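Local coordinates for response regulator receiver protein (Sinorhizobium medicae, PDB 2RDM), which probably acts as the phosphoacceptor receiver domain of a two-component signalling system, taking up a phosphoryl group on a conserved aspartate, at residues Ser23-Thr26 against Leu31-Ala34; Met44-Ala49 against Ala70-Glu75. The protein carries 1 engineered substitution. All blocks are in the same frame, centred on the assembly; numbering follows the deposited sequence.

Contact 1: residues Ser23-Thr26 against Leu31-Ala34; sequences STLT and LVTA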
loop_
_atom_site.group_PDB
_atom_site.type_symbol
_atom_site.label_atom_id
_atom_site.label_comp_id
_atom_site.label_asym_id
_atom_site.label_seq_id
_atom_site.Cartn_x
_atom_site.Cartn_y
_atom_site.Cartn_z
ATOM N N SER A 23 10.443 1.723 28.606
ATOM C CA SER A 23 9.545 2.727 29.190
ATOM C C SER A 23 8.708 3.444 28.135
ATOM O O SER A 23 7.554 3.768 28.391
ATOM C CB SER A 23 10.299 3.735 30.060
ATOM O OG SER A 23 11.355 4.338 29.339
ATOM N N THR A 24 9.295 3.673 26.957
ATOM C CA THR A 24 8.563 4.189 25.792
ATOM C C THR A 24 7.373 3.289 25.466
ATOM O O THR A 24 6.243 3.760 25.341
ATOM C CB THR A 24 9.495 4.344 24.559
ATOM O OG1 THR A 24 10.457 5.367 24.825
ATOM C CG2 THR A 24 8.718 4.720 23.300
ATOM N N LEU A 25 7.627 1.984 25.391
ATOM C CA LEU A 25 6.569 1.036 25.078
ATOM C C LEU A 25 5.535 0.885 26.200
ATOM O O LEU A 25 4.338 0.777 25.920
ATOM C CB LEU A 25 7.156 -0.318 24.652
ATOM C CG LEU A 25 7.937 -0.364 23.327
ATOM C CD1 LEU A 25 8.853 -1.580 23.260
ATOM C CD2 LEU A 25 6.989 -0.329 22.126
ATOM N N THR A 26 5.975 0.884 27.463
ATOM C CA THR A 26 5.005 0.797 28.575
ATOM C C THR A 26 4.140 2.051 28.718
ATOM O O THR A 26 2.958 1.947 29.047
ATOM C CB THR A 26 5.638 0.427 29.934
ATOM O OG1 THR A 26 6.656 1.372 30.259
ATOM C CG2 THR A 26 6.227 -0.972 29.896
ATOM N N LEU A 31 2.605 -4.129 27.421
ATOM C CA LEU A 31 3.427 -4.925 28.331
ATOM C C LEU A 31 4.719 -5.253 27.598
ATOM O O LEU A 31 4.701 -5.531 26.400
ATOM C CB LEU A 31 2.728 -6.223 28.710
ATOM C CG LEU A 31 1.619 -6.229 29.762
ATOM C CD1 LEU A 31 1.202 -7.669 30.032
ATOM C CD2 LEU A 31 2.029 -5.538 31.054
ATOM N N VAL A 32 5.838 -5.189 28.303
ATOM C CA VAL A 32 7.131 -5.458 27.692
ATOM C C VAL A 32 7.856 -6.594 28.411
ATOM O O VAL A 32 8.041 -6.556 29.635
ATOM C CB VAL A 32 8.021 -4.211 27.665
ATOM C CG1 VAL A 32 9.356 -4.519 27.010
ATOM C CG2 VAL A 32 7.326 -3.061 26.923
ATOM N N THR A 33 8.241 -7.612 27.643
ATOM C CA THR A 33 9.144 -8.648 28.127
ATOM C C THR A 33 10.506 -8.282 27.571
ATOM O O THR A 33 10.751 -8.445 26.379
ATOM C CB THR A 33 8.712 -10.047 27.660
ATOM O OG1 THR A 33 7.435 -10.357 28.227
ATOM C CG2 THR A 33 9.725 -11.113 28.087
ATOM N N ALA A 34 11.371 -7.771 28.440
ATOM C CA ALA A 34 12.663 -7.227 28.021
ATOM C C ALA A 34 13.766 -8.255 28.211
ATOM O O ALA A 34 13.937 -8.793 29.312
ATOM C CB ALA A 34 12.972 -5.970 28.804
#
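V32 meets L25 and T26 across the short connection between helix 15-27 and strand 31-35, the second half of a beta-alpha-beta unit that starts with strand 7-11. Along the strand, L31 comes first, at the point where the two backbones approach most closely: its CA lies 5.9 Å from CA of T26. The L31 side chain nevertheless points away from the helix and touches A5 and T7, while its backbone pairs with V6 and I8.

V32 follows, pointing toward the helix, and a single methyl makes the contact. CG1 stands anti to the backbone N (chi1 -179°), which leaves CG2 beside that nitrogen and directed at the last turn of the helix. There CG2 packs against CB of L25 at 3.6 Å and reaches CG2 of T26 at 3.8 Å, the V32 and T26 side chains crossing at about a right angle. A beta-branched valine suits an extended strand and offers methyls in two directions. L25, buried, carries its isobutyl group onward to F30 and to I114 of helix 110-122. T26 can serve an exposed helix end because its two branches divide the work: the methyl faces V32, while OG1 lies within reach of the carbonyl oxygens of E22 and S23.

T33 turns to T7 and L9, and A34 rests on L18 and E22, farther back along the helix. No hydrogen bond joins the two segments; the contact is purely apolar, one valine methyl against a methylene and a methyl, and so rests on van der Waals packing.

Contact 2: residues Met44-Ala49 against Ala70-Glu75; sequences MLKSGA and ARVARE. Engineered in segment 44-49: M44 (natural residue Leu).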
loop_
_atom_site.group_PDB
_atom_site.type_symbol
_atom_site.label_atom_id
_atom_site.label_comp_id
_atom_site.label_asym_id
_atom_site.label_seq_id
_atom_site.Cartn_x
_atom_site.Cartn_y
_atom_site.Cartn_z
HETATM N N MSE A 44 12.354 -17.377 24.756
HETATM C CA MSE A 44 11.077 -16.862 25.109
HETATM C C MSE A 44 10.014 -17.134 24.060
HETATM O O MSE A 44 8.937 -17.564 24.371
HETATM C CB MSE A 44 11.188 -15.396 25.450
HETATM C CG MSE A 44 9.974 -14.820 26.013
HETATM SE SE MSE A 44 9.579 -15.312 27.824
HETATM C CE MSE A 44 11.277 -15.723 28.358
ATOM N N LEU A 45 10.343 -16.890 22.811
ATOM C CA LEU A 45 9.434 -17.187 21.698
ATOM C C LEU A 45 9.029 -18.658 21.678
ATOM O O LEU A 45 7.856 -18.978 21.490
ATOM C CB LEU A 45 10.062 -16.790 20.359
ATOM C CG LEU A 45 10.027 -15.292 20.050
ATOM C CD1 LEU A 45 11.127 -14.876 19.082
ATOM C CD2 LEU A 45 8.662 -14.859 19.518
ATOM N N LYS A 46 9.995 -19.535 21.934
ATOM C CA LYS A 46 9.763 -20.982 21.902
ATOM C C LYS A 46 9.083 -21.531 23.160
ATOM O O LYS A 46 8.667 -22.688 23.188
ATOM C CB LYS A 46 11.077 -21.728 21.657
ATOM C CG LYS A 46 11.581 -21.640 20.226
ATOM C CD LYS A 46 12.857 -22.450 20.049
ATOM C CE LYS A 46 13.363 -22.405 18.610
ATOM N NZ LYS A 46 12.428 -23.056 17.652
ATOM N N SER A 47 8.969 -20.702 24.197
ATOM C CA SER A 47 8.439 -21.134 25.490
ATOM C C SER A 47 6.915 -21.272 25.484
ATOM O O SER A 47 6.340 -21.887 26.384
ATOM C CB SER A 47 8.856 -20.155 26.587
ATOM O OG SER A 47 8.080 -18.968 26.520
ATOM N N GLY A 48 6.272 -20.687 24.478
ATOM C CA GLY A 48 4.811 -20.664 24.404
ATOM C C GLY A 48 4.182 -19.448 25.063
ATOM O O GLY A 48 2.956 -19.346 25.130
ATOM N N ALA A 49 5.018 -18.532 25.557
ATOM C CA ALA A 49 4.551 -17.258 26.101
ATOM C C ALA A 49 3.791 -16.449 25.043
ATOM O O ALA A 49 4.118 -16.506 23.853
ATOM C CB ALA A 49 5.719 -16.454 26.651
ATOM N N ALA A 70 13.956 -12.865 14.336
ATOM C CA ALA A 70 12.738 -12.601 13.558
ATOM C C ALA A 70 12.226 -13.840 12.807
ATOM O O ALA A 70 11.012 -14.055 12.708
ATOM C CB ALA A 70 12.973 -11.433 12.606
ATOM N N ARG A 71 13.147 -14.655 12.294
ATOM C CA ARG A 71 12.792 -15.891 11.594
ATOM C C ARG A 71 12.082 -16.843 12.531
ATOM O O ARG A 71 11.045 -17.399 12.169
ATOM C CB ARG A 71 14.018 -16.563 10.980
ATOM C CG ARG A 71 14.683 -15.696 9.949
ATOM C CD ARG A 71 15.547 -16.465 8.954
ATOM N NE ARG A 71 16.548 -15.552 8.405
ATOM C CZ ARG A 71 16.295 -14.640 7.470
ATOM N NH1 ARG A 71 15.066 -14.533 6.943
ATOM N NH2 ARG A 71 17.272 -13.840 7.059
ATOM N N VAL A 72 12.626 -16.998 13.741
ATOM C CA VAL A 72 11.990 -17.844 14.768
ATOM C C VAL A 72 10.592 -17.323 15.119
ATOM O O VAL A 72 9.618 -18.094 15.144
ATOM C CB VAL A 72 12.868 -17.970 16.027
ATOM C CG1 VAL A 72 12.143 -18.745 17.106
ATOM C CG2 VAL A 72 14.176 -18.671 15.679
ATOM N N ALA A 73 10.488 -16.011 15.339
ATOM C CA ALA A 73 9.179 -15.381 15.620
ATOM C C ALA A 73 8.163 -15.683 14.527
ATOM O O ALA A 73 7.002 -16.019 14.817
ATOM C CB ALA A 73 9.332 -13.856 15.833
ATOM N N ARG A 74 8.604 -15.619 13.272
ATOM C CA ARG A 74 7.707 -15.863 12.132
ATOM C C ARG A 74 7.362 -17.334 11.889
ATOM O O ARG A 74 6.309 -17.640 11.328
ATOM C CB ARG A 74 8.256 -15.197 10.875
ATOM C CG ARG A 74 8.134 -13.669 10.903
ATOM C CD ARG A 74 6.707 -13.234 10.600
ATOM N NE ARG A 74 6.551 -11.785 10.530
ATOM C CZ ARG A 74 6.764 -11.044 9.439
ATOM N NH1 ARG A 74 7.155 -11.592 8.295
ATOM N NH2 ARG A 74 6.575 -9.742 9.490
ATOM N N GLU A 75 8.244 -18.236 12.312
ATOM C CA GLU A 75 7.912 -19.669 12.361
ATOM C C GLU A 75 6.761 -19.948 13.340
ATOM O O GLU A 75 5.847 -20.716 13.032
ATOM C CB GLU A 75 9.138 -20.497 12.748
ATOM C CG GLU A 75 10.153 -20.650 11.633
ATOM C CD GLU A 75 11.504 -21.128 12.134
ATOM O OE1 GLU A 75 11.583 -21.642 13.273
ATOM O OE2 GLU A 75 12.495 -20.984 11.382
#
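L45 lies against A73 where two neighbouring helices of the CheY-like receiver fold, 38-46 and 66-76, pack side by side. The L45 side chain leaves its helix with CG anti to the carbonyl carbon (chi1 -78°), and both its methyls straddle one small knob: CD1 is 3.8 Å and CD2 3.9 Å from CB of A73. Alanine suits this place because its lone methyl lets the leucine reach the helix backbone, CD2 coming within 4.0 Å of the A73 CA. Cutting L45 back to an alanine would remove both methyls and is likely to leave A73 CB without them and a gap between the helices, beside L9 and M80.

V72 borders the same leucine and extends the apolar surface outward, where the exposed K46 crosses it at about a right angle. In one of its two conformers the lysine chain is extended until it bends at chi4, with CE of K46 4.1 Å from CG1 of V72. K46 NZ is 4.7 Å from OE1 of E75, too far for a salt bridge.

G48 has a positive phi that suits glycine, and S47 forms an ST turn: its OG bonds to O of M44, an engineered residue present as selenomethionine, at 2.7 Å and accepts a bond from A49 N with an N-H...O angle of 155°.

Contact 1 closes before contact 2 opens, and their centres lie about 18 Å apart within a single receiver domain. Strand 31-35 of contact 1 leads directly into helix 38-46 of contact 2, so consecutive elements of the chain serve both. The first contact ties a helix to an edge strand of the five-stranded parallel sheet; the second ties two helices together on the other face of that sheet from helix 15-27. They meet lightly, CG2 of T33 lying 4.2 Å from SE of the engineered M44. Both therefore belong to the framework around the sheet whose strand 53-57 ends in D57, rather than to that predicted phosphorylation site itself.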